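Local coordinates for protein translation factor SUI1 homolog (Pyrococcus horikoshii, PDB 5ZCY) that probably acts in archaeal translation initiation and binds mRNA, as a SUI1-family counterpart of eukaryotic eIF1, at residues I24-E29 against E94-E99; T38-I43 against G70-Q75; K55-K60 against K83-E88; A59-G64 against G76-R81. All coordinates share one frame; numbering follows the deposited sequence.

Interaction 1 (I24-E29 against E94-E99)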
loop_
_atom_site.group_PDB
_atom_site.type_symbol
_atom_site.label_atom_id
_atom_site.label_comp_id
_atom_site.label_asym_id
_atom_site.label_seq_id
_atom_site.Cartn_x
_atom_site.Cartn_y
_atom_site.Cartn_z
ATOM N N ILE A 24 0.941 -2.573 8.912
ATOM C CA ILE A 24 0.756 -2.012 7.539
ATOM C C ILE A 24 -0.760 -1.898 7.300
ATOM O O ILE A 24 -1.386 -2.907 7.215
ATOM C CB ILE A 24 1.438 -2.812 6.462
ATOM C CG1 ILE A 24 2.972 -2.792 6.765
ATOM C CG2 ILE A 24 1.185 -2.263 5.092
ATOM C CD1 ILE A 24 3.685 -3.830 5.963
ATOM N N LYS A 25 -1.314 -0.702 7.215
ATOM C CA LYS A 25 -2.690 -0.459 7.025
ATOM C C LYS A 25 -2.951 -0.100 5.582
ATOM O O LYS A 25 -2.256 0.728 5.042
ATOM C CB LYS A 25 -3.170 0.690 7.879
ATOM C CG LYS A 25 -2.929 0.604 9.356
ATOM C CD LYS A 25 -3.615 -0.586 9.862
ATOM C CE LYS A 25 -3.760 -0.522 11.398
ATOM N NZ LYS A 25 -4.060 -1.862 11.957
ATOM N N VAL A 26 -4.004 -0.655 5.028
ATOM C CA VAL A 26 -4.390 -0.393 3.655
ATOM C C VAL A 26 -5.845 0.051 3.708
ATOM O O VAL A 26 -6.704 -0.719 4.189
ATOM C CB VAL A 26 -4.227 -1.555 2.718
ATOM C CG1 VAL A 26 -4.625 -1.187 1.274
ATOM C CG2 VAL A 26 -2.831 -2.138 2.769
ATOM N N TYR A 27 -6.145 1.208 3.156
ATOM C CA TYR A 27 -7.532 1.720 3.260
ATOM C C TYR A 27 -7.821 2.593 2.067
ATOM O O TYR A 27 -6.924 2.905 1.347
ATOM C CB TYR A 27 -7.717 2.468 4.539
ATOM C CG TYR A 27 -6.820 3.629 4.853
ATOM C CD1 TYR A 27 -5.631 3.450 5.498
ATOM C CD2 TYR A 27 -7.151 4.958 4.505
ATOM C CE1 TYR A 27 -4.762 4.512 5.827
ATOM C CE2 TYR A 27 -6.288 5.981 4.776
ATOM C CZ TYR A 27 -5.114 5.791 5.473
ATOM O OH TYR A 27 -4.209 6.754 5.824
ATOM N N ILE A 28 -9.047 3.049 1.908
ATOM C CA ILE A 28 -9.438 3.827 0.731
ATOM C C ILE A 28 -9.706 5.212 1.131
ATOM O O ILE A 28 -10.267 5.498 2.223
ATOM C CB ILE A 28 -10.751 3.285 0.150
ATOM C CG1 ILE A 28 -10.618 1.885 -0.277
ATOM C CG2 ILE A 28 -11.312 4.254 -0.908
ATOM C CD1 ILE A 28 -9.581 1.743 -1.325
ATOM N N GLU A 29 -9.275 6.165 0.311
ATOM C CA GLU A 29 -9.626 7.615 0.418
ATOM C C GLU A 29 -10.317 8.001 -0.885
ATOM O O GLU A 29 -10.222 7.366 -1.936
ATOM C CB GLU A 29 -8.424 8.512 0.651
ATOM C CG GLU A 29 -7.879 8.472 2.085
ATOM C CD GLU A 29 -6.714 9.378 2.395
ATOM O OE1 GLU A 29 -6.088 9.927 1.474
ATOM O OE2 GLU A 29 -6.344 9.492 3.652
ATOM N N GLU A 94 0.683 -11.240 7.747
ATOM C CA GLU A 94 0.109 -10.944 9.071
ATOM C C GLU A 94 0.247 -9.546 9.590
ATOM O O GLU A 94 -0.426 -9.092 10.515
ATOM C CB GLU A 94 0.706 -11.918 10.127
ATOM C CG GLU A 94 -0.038 -13.226 10.218
ATOM C CD GLU A 94 0.617 -14.119 11.254
ATOM O OE1 GLU A 94 0.268 -14.003 12.467
ATOM O OE2 GLU A 94 1.440 -14.975 10.848
ATOM N N LEU A 95 1.148 -8.739 9.002
ATOM C CA LEU A 95 1.297 -7.394 9.398
ATOM C C LEU A 95 0.338 -6.461 8.617
ATOM O O LEU A 95 0.260 -5.332 9.008
ATOM C CB LEU A 95 2.670 -6.877 9.081
ATOM C CG LEU A 95 3.840 -7.486 9.837
ATOM C CD1 LEU A 95 5.090 -6.887 9.167
ATOM C CD2 LEU A 95 3.755 -7.145 11.313
ATOM N N ILE A 96 -0.339 -7.035 7.616
ATOM C CA ILE A 96 -1.160 -6.186 6.696
ATOM C C ILE A 96 -2.621 -6.198 7.082
ATOM O O ILE A 96 -3.184 -7.310 7.120
ATOM C CB ILE A 96 -0.991 -6.650 5.288
ATOM C CG1 ILE A 96 0.506 -6.587 4.813
ATOM C CG2 ILE A 96 -1.746 -5.679 4.324
ATOM C CD1 ILE A 96 0.779 -7.329 3.575
ATOM N N GLU A 97 -3.160 -5.072 7.448
ATOM C CA GLU A 97 -4.619 -4.936 7.779
ATOM C C GLU A 97 -5.250 -4.225 6.579
ATOM O O GLU A 97 -4.971 -3.035 6.387
ATOM C CB GLU A 97 -4.927 -4.206 9.064
ATOM C CG GLU A 97 -6.525 -4.166 9.212
ATOM C CD GLU A 97 -7.105 -3.390 10.400
ATOM O OE1 GLU A 97 -6.426 -2.457 10.933
ATOM O OE2 GLU A 97 -8.366 -3.612 10.687
ATOM N N VAL A 98 -6.152 -4.897 5.904
ATOM C CA VAL A 98 -6.930 -4.248 4.811
ATOM C C VAL A 98 -8.241 -3.763 5.445
ATOM O O VAL A 98 -9.023 -4.553 5.932
ATOM C CB VAL A 98 -7.126 -5.191 3.672
ATOM C CG1 VAL A 98 -8.183 -4.673 2.683
ATOM C CG2 VAL A 98 -5.800 -5.556 3.034
ATOM N N GLU A 99 -8.457 -2.485 5.437
ATOM C CA GLU A 99 -9.589 -1.878 6.140
ATOM C C GLU A 99 -10.592 -1.406 5.100
ATOM O O GLU A 99 -11.760 -1.092 5.525
ATOM C CB GLU A 99 -9.153 -0.587 6.899
ATOM C CG GLU A 99 -7.977 -0.627 7.840
ATOM C CD GLU A 99 -7.579 0.824 8.301
ATOM O OE1 GLU A 99 -8.379 1.793 8.319
ATOM O OE2 GLU A 99 -6.430 1.056 8.619
ATOM O OXT GLU A 99 -10.241 -1.133 3.947
HETATM O O HOH W 1 -11.042 1.478 3.438
#
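Ile24, Lys25 and Val26 pair with Ile96, Glu97 and Val98 as neighbouring parallel strands, the C-terminal strand 96-98 forming one margin of the mixed sheet beside strand 24-30. The local strand axes approach to 4.7 Å and diverge by 18°. The backbone ladder is carried by Ile24 N to Leu95 O, Glu97 N to Ile24 O, Val26 N to Glu97 O and Glu99 N to Val26 O, all between 2.8 and 2.9 Å. One sheet face is apolar: Val26 CG2 lies alongside Ile96 CG2 at 4.0 Å, and Val98 CG2 touches Val26 CB. Helix 82-88 covers this side through Ile82 and Leu86. The other face is charged. Lys25 bends about its CB-CG bond (chi2 -60°), which carries its methylenes past the Glu99 carboxylate, CB lying 3.4 Å from Glu99 OE2, and delivers NZ to Glu97 OE1 at 2.6 Å. This short salt bridge reaches the oxygen on its anti side, 23° out of the carboxylate plane. NZ also donates to Gln22 O, so two acceptors fix its position. With an alanine here, the Glu97 carboxylate would probably be left without its charged mate and become freer to turn. At the chain end a water bridges Ile28 N and Glu99 OXT, while Arg79 pairs with the same terminal oxygen. Strand 96-98 is the last strand of a beta-alpha-beta crossover from strand 71-75 through helix 82-88, which completes the alpha/beta sandwich of the SUI1 fold.

Interaction 2 (T38-I43 against G70-Q75); sequences TIIEGI and GRIELQ
The antiparallel pairing at the middle of the five-stranded sheet brings Thr38 opposite Leu74 and Ile40 opposite Ile72, both as hydrogen-bonded pairs. Thr38 N to Leu74 O and Ile40 N to Ile72 O each measure 2.8 Å, and the return bonds Leu74 N to Thr38 O and Ile72 N to Ile40 O are of like length; in all four the donor lies in the carbonyl plane. Ile40 and Ile72 stand side by side on the helix-facing side, Ile40 CD1 lying 4.1 Å from Ile72 CG2 and 4.2 Å from Leu74 CD1. This apolar face receives helix 50-61, whose Leu57 packs on Ile40 and whose Ile53 and Ala54 pack on Ile72, the open-faced sheet-and-helix layering of the SUI1 fold. The opposite face is a salt-bridge network. Arg71 bends about its CG-CD bond (chi3 -50°), laying its guanidinium across Ile39, whose CG2 sits over one face, 3.6 Å from NH1. Ile39 CD1 meanwhile touches Glu73 CG at 3.7 Å. At the guanidinium edge, NH2 donates to Glu73 OE2 at 3.0 Å, coming from above the carboxylate plane, and Glu41 OE1 makes a long salt bridge of 4.0 Å to NH1. Stronger partners come from beside the pair: Glu29 for Arg71, Tyr27 OH for Glu41 and Lys37 for Glu73. Where strand 36-41 ends, Gly42 takes backbone angles that leave no room for a CB beside Glu41 O.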
loop_
_atom_site.group_PDB
_atom_site.type_symbol
_atom_site.label_atom_id
_atom_site.label_comp_id
_atom_site.label_asym_id
_atom_site.label_seq_id
_atom_site.Cartn_x
_atom_site.Cartn_y
_atom_site.Cartn_z
ATOM N N THR A 38 -6.231 4.024 -3.063
ATOM C CA THR A 38 -5.793 3.085 -2.035
ATOM C C THR A 38 -4.573 3.667 -1.322
ATOM O O THR A 38 -3.608 4.057 -2.027
ATOM C CB THR A 38 -5.440 1.762 -2.612
ATOM O OG1 THR A 38 -6.535 1.194 -3.291
ATOM C CG2 THR A 38 -4.941 0.718 -1.605
ATOM N N ILE A 39 -4.616 3.746 0.003
ATOM C CA ILE A 39 -3.542 4.258 0.797
ATOM C C ILE A 39 -2.921 3.097 1.516
ATOM O O ILE A 39 -3.589 2.238 2.082
ATOM C CB ILE A 39 -4.038 5.267 1.871
ATOM C CG1 ILE A 39 -4.965 6.326 1.267
ATOM C CG2 ILE A 39 -2.902 5.817 2.699
ATOM C CD1 ILE A 39 -4.308 7.117 0.184
ATOM N N ILE A 40 -1.564 3.059 1.429
ATOM C CA ILE A 40 -0.773 2.043 2.250
ATOM C C ILE A 40 0.088 2.873 3.237
ATOM O O ILE A 40 0.956 3.682 2.800
ATOM C CB ILE A 40 0.140 1.189 1.343
ATOM C CG1 ILE A 40 -0.691 0.494 0.288
ATOM C CG2 ILE A 40 0.904 0.214 2.189
ATOM C CD1 ILE A 40 0.168 0.106 -0.909
ATOM N N GLU A 41 -0.204 2.648 4.489
ATOM C CA GLU A 41 0.479 3.389 5.581
ATOM C C GLU A 41 1.088 2.407 6.504
ATOM O O GLU A 41 0.690 1.275 6.664
ATOM C CB GLU A 41 -0.592 4.231 6.356
ATOM C CG GLU A 41 -0.278 5.339 7.294
ATOM C CD GLU A 41 -1.684 5.902 7.656
ATOM O OE1 GLU A 41 -2.083 6.843 7.047
ATOM O OE2 GLU A 41 -2.435 5.240 8.449
ATOM N N GLY A 42 2.264 2.708 7.033
ATOM C CA GLY A 42 2.916 1.836 8.004
ATOM C C GLY A 42 4.161 1.113 7.588
ATOM O O GLY A 42 4.877 0.475 8.412
ATOM N N ILE A 43 4.487 1.166 6.309
ATOM C CA ILE A 43 5.778 0.670 5.864
ATOM C C ILE A 43 6.836 1.661 6.356
ATOM O O ILE A 43 6.685 2.859 6.170
ATOM C CB ILE A 43 5.825 0.521 4.375
ATOM C CG1 ILE A 43 4.901 -0.587 3.913
ATOM C CG2 ILE A 43 7.259 0.165 3.900
ATOM C CD1 ILE A 43 4.662 -0.650 2.411
ATOM N N GLY A 70 5.047 9.781 3.887
ATOM C CA GLY A 70 5.143 8.526 4.562
ATOM C C GLY A 70 4.122 7.443 4.197
ATOM O O GLY A 70 4.020 6.386 4.815
ATOM N N ARG A 71 3.426 7.726 3.100
ATOM C CA ARG A 71 2.371 6.831 2.645
ATOM C C ARG A 71 2.500 6.578 1.155
ATOM O O ARG A 71 3.075 7.366 0.451
ATOM C CB ARG A 71 0.994 7.438 2.823
ATOM C CG ARG A 71 0.704 8.083 4.171
ATOM C CD ARG A 71 -0.773 8.428 4.315
ATOM N NE ARG A 71 -1.385 9.171 3.213
ATOM C CZ ARG A 71 -2.705 9.490 3.136
ATOM N NH1 ARG A 71 -3.527 9.106 4.108
ATOM N NH2 ARG A 71 -3.176 10.139 2.096
ATOM N N ILE A 72 2.003 5.431 0.669
ATOM C CA ILE A 72 1.868 5.202 -0.748
ATOM C C ILE A 72 0.388 5.368 -1.088
ATOM O O ILE A 72 -0.476 4.874 -0.378
ATOM C CB ILE A 72 2.317 3.800 -1.112
ATOM C CG1 ILE A 72 3.862 3.651 -0.791
ATOM C CG2 ILE A 72 1.998 3.419 -2.557
ATOM C CD1 ILE A 72 4.418 2.279 -0.921
ATOM N N GLU A 73 0.141 6.090 -2.177
ATOM C CA GLU A 73 -1.204 6.302 -2.724
ATOM C C GLU A 73 -1.296 5.724 -4.075
ATOM O O GLU A 73 -0.438 6.000 -4.947
ATOM C CB GLU A 73 -1.580 7.800 -2.740
ATOM C CG GLU A 73 -1.337 8.528 -1.480
ATOM C CD GLU A 73 -1.999 9.938 -1.460
ATOM O OE1 GLU A 73 -2.684 10.286 -2.429
ATOM O OE2 GLU A 73 -1.733 10.647 -0.439
ATOM N N LEU A 74 -2.276 4.892 -4.333
ATOM C CA LEU A 74 -2.516 4.252 -5.626
ATOM C C LEU A 74 -3.855 4.654 -6.187
ATOM O O LEU A 74 -4.857 4.705 -5.440
ATOM C CB LEU A 74 -2.495 2.725 -5.567
ATOM C CG LEU A 74 -1.217 2.136 -4.981
ATOM C CD1 LEU A 74 -1.338 0.660 -4.797
ATOM C CD2 LEU A 74 -0.025 2.430 -5.874
ATOM N N GLN A 75 -3.937 4.927 -7.478
ATOM C CA GLN A 75 -5.219 5.199 -8.138
ATOM C C GLN A 75 -6.075 3.931 -8.180
ATOM O O GLN A 75 -5.570 2.892 -8.619
ATOM C CB GLN A 75 -4.911 5.568 -9.596
ATOM C CG GLN A 75 -6.054 5.604 -10.559
ATOM C CD GLN A 75 -5.649 5.764 -11.990
ATOM O OE1 GLN A 75 -4.578 5.336 -12.518
ATOM N NE2 GLN A 75 -6.565 6.347 -12.716
HETATM O O HOH W 2 4.359 4.005 5.275
#

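Interaction 3 (K55-K60 against K83-E88). With NO3 (nitrate ion), chain B.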
loop_
_atom_site.group_PDB
_atom_site.type_symbol
_atom_site.label_atom_id
_atom_site.label_comp_id
_atom_site.label_asym_id
_atom_site.label_seq_id
_atom_site.Cartn_x
_atom_site.Cartn_y
_atom_site.Cartn_z
ATOM N N LYS A 55 6.483 2.539 -7.196
ATOM C CA LYS A 55 6.705 2.265 -8.640
ATOM C C LYS A 55 6.423 0.847 -8.985
ATOM O O LYS A 55 5.835 0.529 -10.033
ATOM C CB LYS A 55 8.131 2.772 -8.956
ATOM C CG LYS A 55 8.689 2.521 -10.339
ATOM C CD LYS A 55 10.232 2.769 -10.405
ATOM C CE LYS A 55 11.006 1.709 -9.609
ATOM N NZ LYS A 55 12.477 2.015 -9.455
ATOM N N LYS A 56 6.816 -0.145 -8.172
ATOM C CA LYS A 56 6.635 -1.520 -8.403
ATOM C C LYS A 56 5.119 -1.841 -8.407
ATOM O O LYS A 56 4.640 -2.609 -9.205
ATOM C CB LYS A 56 7.357 -2.409 -7.430
ATOM C CG LYS A 56 8.882 -2.350 -7.631
ATOM C CD LYS A 56 9.513 -3.277 -6.692
ATOM C CE LYS A 56 11.083 -3.173 -6.815
ATOM N NZ LYS A 56 11.562 -4.186 -5.855
ATOM N N LEU A 57 4.411 -1.315 -7.416
ATOM C CA LEU A 57 2.980 -1.653 -7.347
ATOM C C LEU A 57 2.281 -0.990 -8.503
ATOM O O LEU A 57 1.343 -1.685 -9.036
ATOM C CB LEU A 57 2.474 -1.064 -6.010
ATOM C CG LEU A 57 2.907 -1.802 -4.777
ATOM C CD1 LEU A 57 2.467 -0.997 -3.541
ATOM C CD2 LEU A 57 2.523 -3.246 -4.644
ATOM N N LYS A 58 2.605 0.216 -8.875
ATOM C CA LYS A 58 2.035 0.992 -10.059
ATOM C C LYS A 58 2.232 0.152 -11.325
ATOM O O LYS A 58 1.323 0.066 -12.167
ATOM C CB LYS A 58 2.609 2.399 -10.255
ATOM C CG LYS A 58 2.112 3.405 -9.190
ATOM C CD LYS A 58 2.952 4.662 -9.090
ATOM C CE LYS A 58 2.884 5.513 -10.363
ATOM N NZ LYS A 58 3.764 6.688 -10.156
ATOM N N ALA A 59 3.379 -0.447 -11.466
ATOM C CA ALA A 59 3.658 -1.242 -12.667
ATOM C C ALA A 59 2.876 -2.504 -12.654
ATOM O O ALA A 59 2.287 -2.856 -13.720
ATOM C CB ALA A 59 5.168 -1.504 -12.765
ATOM N N LYS A 60 2.734 -3.209 -11.522
ATOM C CA LYS A 60 2.019 -4.409 -11.427
ATOM C C LYS A 60 0.523 -4.210 -11.723
ATOM O O LYS A 60 -0.092 -5.025 -12.391
ATOM C CB LYS A 60 2.154 -5.121 -10.076
ATOM C CG LYS A 60 3.543 -5.695 -9.727
ATOM C CD LYS A 60 3.682 -5.792 -8.202
ATOM C CE LYS A 60 4.706 -6.801 -7.680
ATOM N NZ LYS A 60 4.269 -7.209 -6.312
ATOM N N LYS A 83 -2.582 -7.628 -0.511
ATOM C CA LYS A 83 -1.814 -8.552 0.370
ATOM C C LYS A 83 -0.918 -9.417 -0.487
ATOM O O LYS A 83 0.271 -9.599 -0.136
ATOM C CB LYS A 83 -2.695 -9.391 1.282
ATOM C CG LYS A 83 -3.356 -8.598 2.342
ATOM C CD LYS A 83 -3.975 -9.484 3.474
ATOM C CE LYS A 83 -4.789 -8.678 4.422
ATOM N NZ LYS A 83 -5.404 -9.491 5.503
ATOM N N LYS A 84 -1.370 -9.932 -1.613
ATOM C CA LYS A 84 -0.551 -10.751 -2.501
ATOM C C LYS A 84 0.548 -9.910 -3.030
ATOM O O LYS A 84 1.737 -10.394 -3.117
ATOM C CB LYS A 84 -1.395 -11.340 -3.636
ATOM C CG LYS A 84 -0.664 -12.011 -4.746
ATOM C CD LYS A 84 0.123 -13.166 -4.216
ATOM C CE LYS A 84 0.720 -13.971 -5.365
ATOM N NZ LYS A 84 1.777 -14.870 -4.854
ATOM N N LEU A 85 0.290 -8.675 -3.467
ATOM C CA LEU A 85 1.328 -7.910 -4.093
ATOM C C LEU A 85 2.387 -7.528 -3.085
ATOM O O LEU A 85 3.583 -7.521 -3.419
ATOM C CB LEU A 85 0.752 -6.696 -4.774
ATOM C CG LEU A 85 -0.197 -6.918 -5.978
ATOM C CD1 LEU A 85 -0.805 -5.607 -6.408
ATOM C CD2 LEU A 85 0.507 -7.669 -7.102
ATOM N N LEU A 86 2.000 -7.163 -1.875
ATOM C CA LEU A 86 3.028 -6.853 -0.857
ATOM C C LEU A 86 3.779 -8.092 -0.444
ATOM O O LEU A 86 5.020 -7.985 -0.168
ATOM C CB LEU A 86 2.413 -6.149 0.341
ATOM C CG LEU A 86 1.943 -4.720 0.027
ATOM C CD1 LEU A 86 1.177 -4.086 1.221
ATOM C CD2 LEU A 86 3.091 -3.809 -0.321
ATOM N N ALA A 87 3.131 -9.231 -0.451
ATOM C CA ALA A 87 3.888 -10.515 -0.184
ATOM C C ALA A 87 4.824 -10.804 -1.255
ATOM O O ALA A 87 5.957 -11.342 -0.895
ATOM C CB ALA A 87 2.875 -11.643 -0.017
ATOM N N GLU A 88 4.613 -10.431 -2.510
ATOM C CA GLU A 88 5.598 -10.595 -3.609
ATOM C C GLU A 88 6.819 -9.750 -3.288
ATOM O O GLU A 88 7.963 -10.033 -3.767
ATOM C CB GLU A 88 5.041 -10.247 -4.997
ATOM C CG GLU A 88 4.039 -11.253 -5.501
ATOM C CD GLU A 88 3.328 -10.783 -6.758
ATOM O OE1 GLU A 88 3.648 -9.746 -7.377
ATOM O OE2 GLU A 88 2.415 -11.528 -7.133
HETATM N N NO3 B . 11.171 -2.784 -2.667
HETATM O O1 NO3 B . 10.671 -3.726 -3.038
HETATM O O2 NO3 B . 11.486 -2.405 -1.346
HETATM O O3 NO3 B . 11.336 -1.826 -3.613
#
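From CB, which points toward helix 82-88, the Lys60 side chain runs nearly straight past Leu85 to the carboxylate of Glu88. Its CD lies 3.8 Å from Leu85 CD2, the two side chains running antiparallel alongside one another. CE then comes 3.1 Å from Glu88 OE1, and NZ closes a salt bridge to that same oxygen at 2.8 Å. The ammonium arrives on the anti side of the oxygen, 32° out of the carboxylate plane. NZ is also 3.0 Å from Leu85 O, but the angle there is too poor for a hydrogen bond. Lys60 keeps CG beside its backbone N (chi1 -67°), and the extended chain beyond spans the groove between the helices. With a leucine in its place, Glu88 would be likely to lose its charged mate and its carboxylate would be left to turn away. Helices 50-61 and 82-88 are the two helices of the SUI1 fold, both on one face of the sheet; here their local axes stay 11.0 Å apart and cross at 128°, so long side chains bridge the gap. Deeper in, toward the sheet, Leu57 forks between two partners: CD2 meets Leu85 CB at 3.9 Å, and CD1 approaches Leu86 CD2 at 4.3 Å. Leu86 also packs on Ile96 of the last strand. One turn back from Lys60, Lys56 holds a nitrate ion, probably taken from the crystallisation liquor: its NZ donates to nitrate O1 at 3.0 Å and more weakly to O3.

Interaction 4 (A59-G64 against G76-R81); sequences AKLACG and GDHRDR
Asp77 OD1 takes two bonds from Arg79, at its backbone N and at NE (3.0 Å), and so pins the turn from which His78 reaches Leu61. The bond to Arg79 N makes an Asx turn. Beside it Arg79 NH2 donates to Asp77 OD2 at 2.8 Å through the syn lone pair, giving a side-on, two-nitrogen grip. Across the contact, Leu61 wedges its two methyls between two flat groups. CD1 sits over one face of the His78 imidazole, 3.6 Å from CG and 3.9 Å from the ring centroid, a CH-pi contact 22° off the ring normal. CD2 lies over a face of the Arg81 guanidinium, 3.4 Å from NH1, and also borders His78 ND1. These residues join the last turn of helix 50-61, and the loop after it, to the loop between strand 71-75 and helix 82-88, so the outgoing arm of one beta-alpha-beta crossover packs against the returning arm of the other. Cys63 adds a second approach to the imidazole: its SG, placed between the backbone N and the carbonyl carbon (chi1 67°), stands obliquely to the ring and 3.9 Å from NE2. That nitrogen is bonded to Gln75 O, which fixes the turn of the imidazole that Leu61 covers. Gly76 suits its place, since a CB there would clash with His78 NE2. Leu61 also packs on Leu74 of strand 71-75 and Leu85 of helix 82-88.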
loop_
_atom_site.group_PDB
_atom_site.type_symbol
_atom_site.label_atom_id
_atom_site.label_comp_id
_atom_site.label_asym_id
_atom_site.label_seq_id
_atom_site.Cartn_x
_atom_site.Cartn_y
_atom_site.Cartn_z
ATOM N N ALA A 59 3.379 -0.447 -11.466
ATOM C CA ALA A 59 3.658 -1.242 -12.667
ATOM C C ALA A 59 2.876 -2.504 -12.654
ATOM O O ALA A 59 2.287 -2.856 -13.720
ATOM C CB ALA A 59 5.168 -1.504 -12.765
ATOM N N LYS A 60 2.734 -3.209 -11.522
ATOM C CA LYS A 60 2.019 -4.409 -11.427
ATOM C C LYS A 60 0.523 -4.210 -11.723
ATOM O O LYS A 60 -0.092 -5.025 -12.391
ATOM C CB LYS A 60 2.154 -5.121 -10.076
ATOM C CG LYS A 60 3.543 -5.695 -9.727
ATOM C CD LYS A 60 3.682 -5.792 -8.202
ATOM C CE LYS A 60 4.706 -6.801 -7.680
ATOM N NZ LYS A 60 4.269 -7.209 -6.312
ATOM N N LEU A 61 -0.028 -3.073 -11.255
ATOM C CA LEU A 61 -1.466 -2.796 -11.394
ATOM C C LEU A 61 -1.750 -1.901 -12.619
ATOM O O LEU A 61 -2.963 -1.596 -12.849
ATOM C CB LEU A 61 -1.895 -2.098 -10.092
ATOM C CG LEU A 61 -1.899 -2.878 -8.844
ATOM C CD1 LEU A 61 -1.932 -2.052 -7.593
ATOM C CD2 LEU A 61 -3.031 -3.985 -8.822
ATOM N N ALA A 62 -0.769 -1.361 -13.326
ATOM C CA ALA A 62 -0.952 -0.327 -14.422
ATOM C C ALA A 62 -1.829 0.778 -13.967
ATOM O O ALA A 62 -2.858 1.105 -14.562
ATOM C CB ALA A 62 -1.530 -0.951 -15.698
ATOM N N CYS A 63 -1.497 1.342 -12.823
ATOM C CA CYS A 63 -2.313 2.420 -12.197
ATOM C C CYS A 63 -1.452 3.594 -11.862
ATOM O O CYS A 63 -0.172 3.436 -11.779
ATOM C CB CYS A 63 -3.053 1.938 -10.915
ATOM S SG CYS A 63 -2.042 1.519 -9.538
ATOM N N GLY A 64 -1.939 4.767 -11.661
ATOM C CA GLY A 64 -1.191 5.841 -11.125
ATOM C C GLY A 64 -0.913 5.684 -9.655
ATOM O O GLY A 64 -1.461 4.792 -9.012
ATOM N N GLY A 76 -7.277 4.014 -7.701
ATOM C CA GLY A 76 -8.221 2.914 -7.648
ATOM C C GLY A 76 -8.230 2.165 -6.381
ATOM O O GLY A 76 -7.390 2.464 -5.530
ATOM N N ASP A 77 -9.134 1.230 -6.210
ATOM C CA ASP A 77 -9.271 0.388 -5.025
ATOM C C ASP A 77 -8.602 -0.945 -5.330
ATOM O O ASP A 77 -9.074 -1.723 -6.211
ATOM C CB ASP A 77 -10.757 0.135 -4.704
ATOM C CG ASP A 77 -10.994 -0.645 -3.479
ATOM O OD1 ASP A 77 -10.103 -1.398 -2.997
ATOM O OD2 ASP A 77 -12.146 -0.528 -2.946
ATOM N N HIS A 78 -7.418 -1.181 -4.677
ATOM C CA HIS A 78 -6.629 -2.416 -4.908
ATOM C C HIS A 78 -6.579 -3.266 -3.747
ATOM O O HIS A 78 -5.662 -4.093 -3.573
ATOM C CB HIS A 78 -5.224 -2.004 -5.493
ATOM C CG HIS A 78 -5.335 -1.245 -6.755
ATOM N ND1 HIS A 78 -5.840 -1.824 -7.859
ATOM C CD2 HIS A 78 -5.226 0.107 -7.038
ATOM C CE1 HIS A 78 -5.960 -0.911 -8.820
ATOM N NE2 HIS A 78 -5.574 0.245 -8.341
ATOM N N ARG A 79 -7.542 -3.147 -2.803
ATOM C CA ARG A 79 -7.608 -3.991 -1.648
ATOM C C ARG A 79 -7.737 -5.446 -2.020
ATOM O O ARG A 79 -7.318 -6.288 -1.210
ATOM C CB ARG A 79 -8.733 -3.548 -0.714
ATOM C CG ARG A 79 -8.510 -2.165 -0.112
ATOM C CD ARG A 79 -9.659 -1.779 0.765
ATOM N NE ARG A 79 -10.841 -1.509 -0.047
ATOM C CZ ARG A 79 -12.035 -1.342 0.472
ATOM N NH1 ARG A 79 -12.227 -1.392 1.739
ATOM N NH2 ARG A 79 -13.056 -1.136 -0.354
ATOM N N ASP A 80 -8.293 -5.759 -3.176
ATOM C CA ASP A 80 -8.484 -7.173 -3.546
ATOM C C ASP A 80 -7.134 -7.880 -3.742
ATOM O O ASP A 80 -7.116 -9.115 -3.533
ATOM C CB ASP A 80 -9.280 -7.248 -4.830
ATOM C CG ASP A 80 -8.838 -6.329 -5.902
ATOM O OD1 ASP A 80 -7.904 -5.525 -5.821
ATOM O OD2 ASP A 80 -9.321 -6.479 -7.046
ATOM N N ARG A 81 -6.108 -7.173 -4.152
ATOM C CA ARG A 81 -4.870 -7.802 -4.557
ATOM C C ARG A 81 -3.699 -7.337 -3.646
ATOM O O ARG A 81 -2.607 -7.908 -3.811
ATOM C CB ARG A 81 -4.472 -7.470 -5.941
ATOM C CG ARG A 81 -5.461 -8.054 -6.948
ATOM C CD ARG A 81 -5.139 -7.634 -8.349
ATOM N NE ARG A 81 -3.840 -8.148 -8.782
ATOM C CZ ARG A 81 -3.173 -7.743 -9.883
ATOM N NH1 ARG A 81 -3.639 -6.805 -10.696
ATOM N NH2 ARG A 81 -1.993 -8.268 -10.114
#

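Interactions 1 and 2 share one sheet: Tyr27 OH meets Glu41 OE1 at 2.5 Å, tying the charged faces of the two strand pairs together. The helices of interaction 3 lie on the opposite, apolar face, where Leu57 CD1 reaches Ile40 CD1 at 3.7 Å and Leu86 CB lies 3.8 Å from Ile96 CD1. Interaction 4 continues from interaction 3 along helix 50-61, sharing Ala59 and Lys60, with Leu61 CD2 3.7 Å from Leu85 CD1. It also reaches interaction 1, through Arg79 NH1 and Glu99 OXT at 3.0 Å. A nitrite ion is held at Arg30, Ala31 and Arg32, directly after segment 24-29, whereas the nitrate sits on Lys56 in interaction 3.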